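PDB 7CPX: lovastatin nonaketide synthase, polyketide synthase component from Aspergillus terreus, which builds the nonaketide precursor of the cholesterol-lowering agent lovastatin, using malonyl-CoA, S-adenosylmethionine and NADPH and partnering the separate protein LovC. Local coordinates for residues Thr625-Ile636 with Ala674-Val683; Ser1739-Glu1750 with Val2298-Ala2309. The protein carries 2 engineered substitutions. All coordinates share one frame; numbering follows the deposited sequence.

Interaction 1 of 2, residues Thr625-Ile636 with Ala674-Val683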
loop_
_atom_site.group_PDB
_atom_site.type_symbol
_atom_site.label_atom_id
_atom_site.label_comp_id
_atom_site.label_asym_id
_atom_site.label_seq_id
_atom_site.Cartn_x
_atom_site.Cartn_y
_atom_site.Cartn_z
ATOM N N THR A 625 -31.110 -69.532 61.335
ATOM C CA THR A 625 -29.809 -69.918 61.873
ATOM C C THR A 625 -28.671 -69.517 60.948
ATOM O O THR A 625 -27.550 -69.283 61.411
ATOM C CB THR A 625 -29.766 -71.430 62.111
ATOM O OG1 THR A 625 -29.952 -72.118 60.868
ATOM C CG2 THR A 625 -30.851 -71.855 63.088
ATOM N N PHE A 626 -28.930 -69.452 59.647
ATOM C CA PHE A 626 -27.935 -69.044 58.664
ATOM C C PHE A 626 -28.235 -67.693 58.040
ATOM O O PHE A 626 -27.313 -66.913 57.799
ATOM C CB PHE A 626 -27.834 -70.099 57.557
ATOM C CG PHE A 626 -27.656 -71.498 58.072
ATOM C CD1 PHE A 626 -26.787 -71.760 59.117
ATOM C CD2 PHE A 626 -28.371 -72.548 57.521
ATOM C CE1 PHE A 626 -26.626 -73.045 59.597
ATOM C CE2 PHE A 626 -28.213 -73.835 57.995
ATOM C CZ PHE A 626 -27.340 -74.084 59.035
ATOM N N SER A 627 -29.508 -67.391 57.781
ATOM C CA SER A 627 -29.851 -66.116 57.159
ATOM C C SER A 627 -29.462 -64.943 58.050
ATOM O O SER A 627 -28.924 -63.941 57.564
ATOM C CB SER A 627 -31.345 -66.073 56.838
ATOM O OG SER A 627 -32.123 -66.203 58.013
ATOM N N GLN A 628 -29.723 -65.044 59.362
ATOM C CA GLN A 628 -29.382 -63.931 60.248
ATOM C C GLN A 628 -27.874 -63.737 60.330
ATOM O O GLN A 628 -27.385 -62.644 59.990
ATOM C CB GLN A 628 -30.015 -64.147 61.625
ATOM C CG GLN A 628 -31.532 -64.109 61.616
ATOM C CD GLN A 628 -32.130 -64.481 62.957
ATOM O OE1 GLN A 628 -31.414 -64.861 63.883
ATOM N NE2 GLN A 628 -33.449 -64.375 63.068
ATOM N N PRO A 629 -27.085 -64.725 60.759
ATOM C CA PRO A 629 -25.628 -64.526 60.772
ATOM C C PRO A 629 -25.042 -64.271 59.397
ATOM O O PRO A 629 -24.029 -63.574 59.296
ATOM C CB PRO A 629 -25.096 -65.827 61.386
ATOM C CG PRO A 629 -26.170 -66.820 61.187
ATOM C CD PRO A 629 -27.459 -66.065 61.239
ATOM N N LEU A 630 -25.637 -64.811 58.330
ATOM C CA LEU A 630 -25.126 -64.528 56.992
ATOM C C LEU A 630 -25.213 -63.040 56.681
ATOM O O LEU A 630 -24.233 -62.425 56.243
ATOM C CB LEU A 630 -25.894 -65.340 55.948
ATOM C CG LEU A 630 -25.586 -65.007 54.485
ATOM C CD1 LEU A 630 -25.504 -66.277 53.655
ATOM C CD2 LEU A 630 -26.634 -64.065 53.908
ATOM N N CYS A 631 -26.382 -62.440 56.910
ATOM C CA CYS A 631 -26.535 -61.009 56.669
ATOM C C CYS A 631 -25.655 -60.201 57.611
ATOM O O CYS A 631 -25.074 -59.182 57.213
ATOM C CB CYS A 631 -28.001 -60.605 56.823
ATOM S SG CYS A 631 -28.324 -58.856 56.502
ATOM N N CYS A 632 -25.549 -60.632 58.871
ATOM C CA CYS A 632 -24.699 -59.914 59.814
ATOM C C CYS A 632 -23.248 -59.913 59.353
ATOM O O CYS A 632 -22.578 -58.876 59.392
ATOM C CB CYS A 632 -24.816 -60.532 61.207
ATOM S SG CYS A 632 -23.881 -59.649 62.476
ATOM N N ALA A 633 -22.745 -61.068 58.908
ATOM C CA ALA A 633 -21.377 -61.149 58.413
ATOM C C ALA A 633 -21.203 -60.329 57.143
ATOM O O ALA A 633 -20.170 -59.676 56.958
ATOM C CB ALA A 633 -20.997 -62.607 58.161
ATOM N N VAL A 634 -22.198 -60.354 56.255
ATOM C CA VAL A 634 -22.131 -59.543 55.043
ATOM C C VAL A 634 -21.952 -58.076 55.406
ATOM O O VAL A 634 -21.056 -57.391 54.896
ATOM C CB VAL A 634 -23.393 -59.760 54.189
ATOM C CG1 VAL A 634 -23.540 -58.651 53.161
ATOM C CG2 VAL A 634 -23.349 -61.119 53.511
ATOM N N GLN A 635 -22.797 -57.579 56.309
ATOM C CA GLN A 635 -22.747 -56.167 56.663
ATOM C C GLN A 635 -21.471 -55.833 57.429
ATOM O O GLN A 635 -20.901 -54.754 57.246
ATOM C CB GLN A 635 -23.990 -55.795 57.468
ATOM C CG GLN A 635 -25.274 -55.942 56.664
ATOM C CD GLN A 635 -26.523 -55.714 57.489
ATOM O OE1 GLN A 635 -27.049 -54.604 57.541
ATOM N NE2 GLN A 635 -27.011 -56.769 58.130
ATOM N N ILE A 636 -20.999 -56.749 58.277
ATOM C CA ILE A 636 -19.759 -56.514 59.010
ATOM C C ILE A 636 -18.586 -56.404 58.045
ATOM O O ILE A 636 -17.753 -55.495 58.148
ATOM C CB ILE A 636 -19.530 -57.628 60.048
ATOM C CG1 ILE A 636 -20.532 -57.491 61.197
ATOM C CG2 ILE A 636 -18.100 -57.579 60.572
ATOM C CD1 ILE A 636 -20.623 -58.716 62.082
ATOM N N ALA A 674 -20.698 -58.683 67.445
ATOM C CA ALA A 674 -21.852 -58.562 66.559
ATOM C C ALA A 674 -22.147 -59.884 65.858
ATOM O O ALA A 674 -23.289 -60.361 65.860
ATOM C CB ALA A 674 -21.611 -57.452 65.537
ATOM N N ILE A 675 -21.126 -60.494 65.256
ATOM C CA ILE A 675 -21.348 -61.747 64.537
ATOM C C ILE A 675 -21.734 -62.856 65.509
ATOM O O ILE A 675 -22.568 -63.715 65.195
ATOM C CB ILE A 675 -20.102 -62.121 63.712
ATOM C CG1 ILE A 675 -20.368 -63.372 62.871
ATOM C CG2 ILE A 675 -18.902 -62.352 64.620
ATOM C CD1 ILE A 675 -21.531 -63.239 61.908
ATOM N N ARG A 676 -21.135 -62.856 66.702
ATOM C CA ARG A 676 -21.477 -63.853 67.708
ATOM C C ARG A 676 -22.935 -63.728 68.126
ATOM O O ARG A 676 -23.644 -64.734 68.253
ATOM C CB ARG A 676 -20.542 -63.686 68.904
ATOM C CG ARG A 676 -20.601 -64.781 69.943
ATOM C CD ARG A 676 -19.504 -64.564 70.974
ATOM N NE ARG A 676 -19.765 -65.230 72.244
ATOM C CZ ARG A 676 -18.999 -65.110 73.319
ATOM N NH1 ARG A 676 -17.904 -64.365 73.309
ATOM N NH2 ARG A 676 -19.338 -65.752 74.434
ATOM N N ILE A 677 -23.408 -62.496 68.327
ATOM C CA ILE A 677 -24.801 -62.280 68.698
ATOM C C ILE A 677 -25.724 -62.679 67.557
ATOM O O ILE A 677 -26.812 -63.219 67.783
ATOM C CB ILE A 677 -25.019 -60.814 69.114
ATOM C CG1 ILE A 677 -24.308 -60.532 70.439
ATOM C CG2 ILE A 677 -26.509 -60.514 69.217
ATOM C CD1 ILE A 677 -24.199 -59.061 70.780
ATOM N N ALA A 678 -25.320 -62.408 66.315
ATOM C CA ALA A 678 -26.138 -62.813 65.176
ATOM C C ALA A 678 -26.277 -64.328 65.119
ATOM O O ALA A 678 -27.378 -64.859 64.923
ATOM C CB ALA A 678 -25.536 -62.276 63.879
ATOM N N TYR A 679 -25.167 -65.047 65.301
ATOM C CA TYR A 679 -25.233 -66.505 65.312
ATOM C C TYR A 679 -26.088 -67.006 66.469
ATOM O O TYR A 679 -26.880 -67.943 66.307
ATOM C CB TYR A 679 -23.828 -67.101 65.391
ATOM C CG TYR A 679 -23.134 -67.231 64.053
ATOM C CD1 TYR A 679 -23.568 -68.156 63.113
ATOM C CD2 TYR A 679 -22.037 -66.442 63.736
ATOM C CE1 TYR A 679 -22.934 -68.286 61.891
ATOM C CE2 TYR A 679 -21.397 -66.565 62.517
ATOM C CZ TYR A 679 -21.850 -67.487 61.598
ATOM O OH TYR A 679 -21.218 -67.614 60.383
ATOM N N LEU A 680 -25.944 -66.395 67.647
ATOM C CA LEU A 680 -26.745 -66.803 68.796
ATOM C C LEU A 680 -28.231 -66.602 68.528
ATOM O O LEU A 680 -29.050 -67.477 68.835
ATOM C CB LEU A 680 -26.312 -66.016 70.033
ATOM C CG LEU A 680 -26.973 -66.390 71.362
ATOM C CD1 LEU A 680 -26.475 -67.740 71.853
ATOM C CD2 LEU A 680 -26.718 -65.308 72.400
ATOM N N ARG A 681 -28.595 -65.455 67.954
ATOM C CA ARG A 681 -29.993 -65.189 67.635
ATOM C C ARG A 681 -30.502 -66.124 66.549
ATOM O O ARG A 681 -31.698 -66.435 66.511
ATOM C CB ARG A 681 -30.156 -63.730 67.207
ATOM C CG ARG A 681 -31.568 -63.336 66.797
ATOM C CD ARG A 681 -32.596 -63.674 67.865
ATOM N NE ARG A 681 -33.317 -64.904 67.558
ATOM C CZ ARG A 681 -34.423 -65.303 68.173
ATOM N NH1 ARG A 681 -34.970 -64.588 69.144
ATOM N NH2 ARG A 681 -34.996 -66.444 67.804
ATOM N N GLY A 682 -29.618 -66.578 65.658
ATOM C CA GLY A 682 -30.031 -67.554 64.664
ATOM C C GLY A 682 -30.583 -68.817 65.294
ATOM O O GLY A 682 -31.595 -69.358 64.840
ATOM N N VAL A 683 -29.936 -69.296 66.352
ATOM C CA VAL A 683 -30.388 -70.485 67.067
ATOM C C VAL A 683 -31.014 -70.084 68.398
ATOM O O VAL A 683 -31.960 -69.298 68.439
ATOM C CB VAL A 683 -29.231 -71.480 67.287
ATOM C CG1 VAL A 683 -28.855 -72.160 65.979
ATOM C CG2 VAL A 683 -28.024 -70.778 67.896
#
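T625 lies against G682, P629 against A678 and C632 against I675 where two helical segments run nearly antiparallel, 165° between their directions and 7.7 Å between their axes. P629, whose N lacks a bond to the preceding turn and marks a kink in its helix, sets its CB over one face of the Y679 ring, 3.4 Å from the ring centroid: a CH-pi contact. The bond to CB of Y679 leads away from P629, but with CG beside the backbone N (chi1 -84°) the ring swings back beneath the proline. Further along, I675 is a knob in the hole formed by P629, C632, A633 and I636; its CD1 reaches in to 3.8 Å from A633 CB. C632 turns CB and SG onto the methyl of A678, while I636 sends CD1 to A674 CB, also 3.8 Å away. At the other end, T625 CG2 rests beside V683 CG1, at 3.5 Å, and near the carbonyl of G682, whose lack of a side chain permits the close backbone approach. No hydrogen bond crosses the interface. Q628 lays OE1 on the aliphatic R681 CG (3.3 Å), its amide plane steep to the guanidinium at 78°; its NE2 instead bonds to Q566, and R681 makes a cation-pi contact with Y774. The Q628 carbonyl accepts from S657 OG, at the start of helix 657-665. This antiparallel helix pair, sealed by knob and small residues, thus backs the strand-turn-helix GxSxG segment, consistent with the nucleophile elbow of an acyltransferase, in the malonyl transacylase domain.

Interaction 2 of 2, residues Ser1739-Glu1750 with Val2298-Ala2309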
loop_
_atom_site.group_PDB
_atom_site.type_symbol
_atom_site.label_atom_id
_atom_site.label_comp_id
_atom_site.label_asym_id
_atom_site.label_seq_id
_atom_site.Cartn_x
_atom_site.Cartn_y
_atom_site.Cartn_z
ATOM N N SER A 1739 47.240 25.461 -53.078
ATOM C CA SER A 1739 47.625 24.061 -52.936
ATOM C C SER A 1739 49.061 23.957 -52.453
ATOM O O SER A 1739 49.385 23.127 -51.594
ATOM C CB SER A 1739 47.465 23.331 -54.266
ATOM O OG SER A 1739 46.341 23.810 -54.972
ATOM N N THR A 1740 49.936 24.799 -53.001
ATOM C CA THR A 1740 51.300 24.864 -52.492
ATOM C C THR A 1740 51.307 25.276 -51.026
ATOM O O THR A 1740 52.054 24.718 -50.217
ATOM C CB THR A 1740 52.132 25.840 -53.321
ATOM O OG1 THR A 1740 51.963 25.552 -54.714
ATOM C CG2 THR A 1740 53.604 25.717 -52.959
ATOM N N ILE A 1741 50.476 26.256 -50.669
ATOM C CA ILE A 1741 50.409 26.704 -49.282
ATOM C C ILE A 1741 50.018 25.549 -48.372
ATOM O O ILE A 1741 50.573 25.386 -47.284
ATOM C CB ILE A 1741 49.430 27.885 -49.149
ATOM C CG1 ILE A 1741 50.038 29.143 -49.770
ATOM C CG2 ILE A 1741 49.085 28.119 -47.688
ATOM C CD1 ILE A 1741 49.068 30.296 -49.900
ATOM N N GLY A 1742 49.047 24.739 -48.797
ATOM C CA GLY A 1742 48.637 23.599 -47.991
ATOM C C GLY A 1742 49.716 22.539 -47.879
ATOM O O GLY A 1742 49.936 21.966 -46.805
ATOM N N MET A 1743 50.399 22.253 -48.990
ATOM C CA MET A 1743 51.510 21.310 -48.946
ATOM C C MET A 1743 52.561 21.768 -47.947
ATOM O O MET A 1743 53.058 20.974 -47.141
ATOM C CB MET A 1743 52.123 21.165 -50.338
ATOM C CG MET A 1743 53.270 20.171 -50.422
ATOM S SD MET A 1743 54.148 20.265 -51.994
ATOM C CE MET A 1743 54.866 21.904 -51.888
ATOM N N LEU A 1744 52.896 23.056 -47.973
ATOM C CA LEU A 1744 53.899 23.591 -47.059
ATOM C C LEU A 1744 53.382 23.634 -45.630
ATOM O O LEU A 1744 54.154 23.470 -44.679
ATOM C CB LEU A 1744 54.311 24.981 -47.526
ATOM C CG LEU A 1744 54.720 25.003 -48.998
ATOM C CD1 LEU A 1744 54.755 26.424 -49.523
ATOM C CD2 LEU A 1744 56.039 24.296 -49.184
ATOM N N ARG A 1745 52.079 23.851 -45.466
ATOM C CA ARG A 1745 51.461 23.811 -44.150
ATOM C C ARG A 1745 51.618 22.435 -43.523
ATOM O O ARG A 1745 51.922 22.315 -42.331
ATOM C CB ARG A 1745 49.989 24.187 -44.293
ATOM C CG ARG A 1745 49.188 24.223 -43.017
ATOM C CD ARG A 1745 47.799 24.766 -43.299
ATOM N NE ARG A 1745 47.838 26.121 -43.837
ATOM C CZ ARG A 1745 46.783 26.776 -44.305
ATOM N NH1 ARG A 1745 45.582 26.223 -44.333
ATOM N NH2 ARG A 1745 46.938 28.015 -44.760
ATOM N N SER A 1746 51.416 21.385 -44.317
ATOM C CA SER A 1746 51.647 20.033 -43.820
ATOM C C SER A 1746 53.132 19.766 -43.614
ATOM O O SER A 1746 53.515 19.051 -42.684
ATOM C CB SER A 1746 51.055 19.009 -44.777
ATOM O OG SER A 1746 49.643 18.980 -44.683
ATOM N N ILE A 1747 53.981 20.317 -44.483
ATOM C CA ILE A 1747 55.423 20.145 -44.324
ATOM C C ILE A 1747 55.878 20.708 -42.986
ATOM O O ILE A 1747 56.728 20.123 -42.304
ATOM C CB ILE A 1747 56.170 20.810 -45.494
ATOM C CG1 ILE A 1747 55.955 20.014 -46.777
ATOM C CG2 ILE A 1747 57.651 20.907 -45.184
ATOM C CD1 ILE A 1747 56.210 20.808 -48.034
ATOM N N ARG A 1748 55.321 21.854 -42.591
ATOM C CA ARG A 1748 55.699 22.461 -41.320
ATOM C C ARG A 1748 55.465 21.500 -40.164
ATOM O O ARG A 1748 56.119 21.610 -39.120
ATOM C CB ARG A 1748 54.916 23.756 -41.105
ATOM C CG ARG A 1748 55.362 24.551 -39.889
ATOM C CD ARG A 1748 54.745 25.942 -39.855
ATOM N NE ARG A 1748 53.288 25.908 -39.792
ATOM C CZ ARG A 1748 52.478 26.086 -40.828
ATOM N NH1 ARG A 1748 52.946 26.306 -42.047
ATOM N NH2 ARG A 1748 51.162 26.049 -40.636
ATOM N N ARG A 1749 54.540 20.557 -40.330
ATOM C CA ARG A 1749 54.302 19.505 -39.352
ATOM C C ARG A 1749 55.218 18.310 -39.576
ATOM O O ARG A 1749 55.764 17.754 -38.618
ATOM C CB ARG A 1749 52.843 19.052 -39.424
ATOM C CG ARG A 1749 51.838 20.174 -39.252
ATOM C CD ARG A 1749 51.462 20.352 -37.802
ATOM N NE ARG A 1749 50.723 19.198 -37.302
ATOM C CZ ARG A 1749 49.416 19.023 -37.444
ATOM N NH1 ARG A 1749 48.658 19.924 -38.049
ATOM N NH2 ARG A 1749 48.854 17.915 -36.970
ATOM N N GLU A 1750 55.388 17.908 -40.836
ATOM C CA GLU A 1750 56.241 16.769 -41.155
ATOM C C GLU A 1750 57.674 17.022 -40.715
ATOM O O GLU A 1750 58.292 16.185 -40.047
ATOM C CB GLU A 1750 56.190 16.492 -42.656
ATOM C CG GLU A 1750 54.834 16.050 -43.169
ATOM C CD GLU A 1750 54.750 16.056 -44.682
ATOM O OE1 GLU A 1750 55.723 16.492 -45.334
ATOM O OE2 GLU A 1750 53.709 15.624 -45.222
ATOM N N VAL A 2298 43.910 23.122 -42.589
ATOM C CA VAL A 2298 44.085 24.338 -41.805
ATOM C C VAL A 2298 45.333 24.278 -40.932
ATOM O O VAL A 2298 45.881 25.323 -40.566
ATOM C CB VAL A 2298 42.837 24.594 -40.947
ATOM C CG1 VAL A 2298 43.016 25.845 -40.099
ATOM C CG2 VAL A 2298 41.609 24.710 -41.827
ATOM N N MET A 2299 45.798 23.077 -40.588
ATOM C CA MET A 2299 46.947 22.916 -39.712
ATOM C C MET A 2299 48.004 21.972 -40.256
ATOM O O MET A 2299 49.118 21.952 -39.719
ATOM C CB MET A 2299 46.499 22.399 -38.337
ATOM C CG MET A 2299 45.348 23.178 -37.731
ATOM S SD MET A 2299 44.925 22.616 -36.073
ATOM C CE MET A 2299 44.622 20.873 -36.354
ATOM N N GLY A 2300 47.704 21.196 -41.291
ATOM C CA GLY A 2300 48.618 20.190 -41.780
ATOM C C GLY A 2300 48.541 18.915 -40.963
ATOM O O GLY A 2300 47.878 18.829 -39.930
ATOM N N ASN A 2301 49.242 17.900 -41.449
ATOM C CA ASN A 2301 49.299 16.618 -40.761
ATOM C C ASN A 2301 50.429 15.786 -41.353
ATOM O O ASN A 2301 50.545 15.694 -42.581
ATOM C CB ASN A 2301 47.966 15.880 -40.884
ATOM C CG ASN A 2301 47.890 14.661 -39.990
ATOM O OD1 ASN A 2301 48.407 14.661 -38.874
ATOM N ND2 ASN A 2301 47.243 13.610 -40.478
ATOM N N PRO A 2302 51.282 15.172 -40.532
ATOM C CA PRO A 2302 52.366 14.360 -41.095
ATOM C C PRO A 2302 51.830 13.267 -42.005
ATOM O O PRO A 2302 50.851 12.589 -41.686
ATOM C CB PRO A 2302 53.054 13.780 -39.854
ATOM C CG PRO A 2302 52.779 14.771 -38.785
ATOM C CD PRO A 2302 51.405 15.303 -39.069
ATOM N N GLY A 2303 52.487 13.101 -43.150
ATOM C CA GLY A 2303 52.109 12.090 -44.111
ATOM C C GLY A 2303 50.913 12.434 -44.972
ATOM O O GLY A 2303 50.471 11.580 -45.750
ATOM N N GLN A 2304 50.375 13.653 -44.865
ATOM C CA GLN A 2304 49.188 14.028 -45.623
ATOM C C GLN A 2304 49.330 15.409 -46.252
ATOM O O GLN A 2304 48.342 16.137 -46.385
ATOM C CB GLN A 2304 47.941 13.988 -44.738
ATOM C CG GLN A 2304 47.516 12.590 -44.331
ATOM C CD GLN A 2304 46.239 12.586 -43.517
ATOM O OE1 GLN A 2304 45.770 13.635 -43.073
ATOM N NE2 GLN A 2304 45.666 11.406 -43.318
ATOM N N ALA A 2305 50.547 15.786 -46.649
ATOM C CA ALA A 2305 50.718 17.041 -47.372
ATOM C C ALA A 2305 49.982 17.008 -48.700
ATOM O O ALA A 2305 49.474 18.035 -49.159
ATOM C CB ALA A 2305 52.201 17.329 -47.588
ATOM N N ASN A 2306 49.920 15.837 -49.327
ATOM C CA ASN A 2306 49.101 15.657 -50.518
ATOM C C ASN A 2306 47.648 16.029 -50.236
ATOM O O ASN A 2306 47.043 16.851 -50.942
ATOM C CB ASN A 2306 49.222 14.200 -50.962
ATOM C CG ASN A 2306 48.819 13.984 -52.387
ATOM O OD1 ASN A 2306 48.479 14.922 -53.102
ATOM N ND2 ASN A 2306 48.864 12.729 -52.822
ATOM N N TYR A 2307 47.085 15.440 -49.179
ATOM C CA TYR A 2307 45.696 15.690 -48.815
ATOM C C TYR A 2307 45.475 17.153 -48.455
ATOM O O TYR A 2307 44.485 17.765 -48.876
ATOM C CB TYR A 2307 45.326 14.783 -47.642
ATOM C CG TYR A 2307 43.866 14.755 -47.265
ATOM C CD1 TYR A 2307 42.873 14.984 -48.206
ATOM C CD2 TYR A 2307 43.482 14.491 -45.959
ATOM C CE1 TYR A 2307 41.540 14.947 -47.856
ATOM C CE2 TYR A 2307 42.157 14.456 -45.599
ATOM C CZ TYR A 2307 41.190 14.685 -46.548
ATOM O OH TYR A 2307 39.870 14.651 -46.179
ATOM N N SER A 2308 46.387 17.729 -47.670
ATOM C CA SER A 2308 46.236 19.118 -47.253
ATOM C C SER A 2308 46.311 20.061 -48.444
ATOM O O SER A 2308 45.571 21.048 -48.505
ATOM C CB SER A 2308 47.306 19.480 -46.225
ATOM O OG SER A 2308 48.592 19.470 -46.817
ATOM N N ALA A 2309 47.206 19.787 -49.393
ATOM C CA ALA A 2309 47.299 20.626 -50.580
ATOM C C ALA A 2309 46.029 20.537 -51.411
ATOM O O ALA A 2309 45.545 21.552 -51.928
ATOM C CB ALA A 2309 48.507 20.217 -51.419
#
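R1745 and R1749 face the helix end and loop V2298-P2302, S1746 CB packs on A2305, and G1742 and M1743 lie on the helix starting there; the axes of helices 1739-1750 and 2305-2309 pass 7.2 Å apart at 143°. R1745 CB points at the helix end, and with CG anti to the backbone N (chi1 -179°) the chain runs straight on, CG coming to 3.8 Å from G2300 N. CD meets the V2298 carbonyl oxygen at 3.4 Å. A bend about CG-CD turns NE loosely past the same oxygen and brings NH1 within 3.5 Å of V2298 CA, where it also donates to the carbonyl of A2297; NH2 forms a salt bridge with E1797, holding the guanidinium across the domain boundary. E1750 extends along the far end of the loop: CG lies 3.6 Å from P2302 CA, and OE2 takes a weak, long bond from A2305 N (3.5 Å), where the helix start would favour a carboxylate. Within the type II turn N2301-Q2304, N2301 ND2 donates to Q2304 OE1 (3.0 Å), straight at the hydrogen (171°) but from above the plane of the Q2304 amide and not along a lone pair. M1743 CB touches A2309 CB at 3.9 Å, and S2308 OG sits between the carbonyls of G1742 and A2305, within hydrogen-bonding reach of both. R1749 lays its guanidinium near the carbonyls of M2299 and G2300, though its tip is placed doubtfully; NE bonds to T2417. Behind the interface, I1741, L1744 and I1747 rest on strand 1755-1761, while N2306 and Y2307, the latter part of the NADP pocket, lean on helix 2256-2276.

In the fold
Interaction 1 and interaction 2 lie on opposite sides of the chain's centre, their centres about 156 Å and their nearest atoms about 137 Å apart, so neither touches the other. They come in series. Interaction 1 is local, joining segments with 37 residues between them, on helices 624-644 and 671-682 of the malonyl transacylase domain. Interaction 2 joins segments separated by 547 residues of folded chain, bringing helix 1735-1750, which packs beside the sheet containing strand 1755-1761, against the ketoreductase with its own seven-stranded parallel sheet. The first therefore builds one domain's interior; the second docks what appear to be two Rossmann-like units, consistent with the structural and catalytic halves of a ketoreductase.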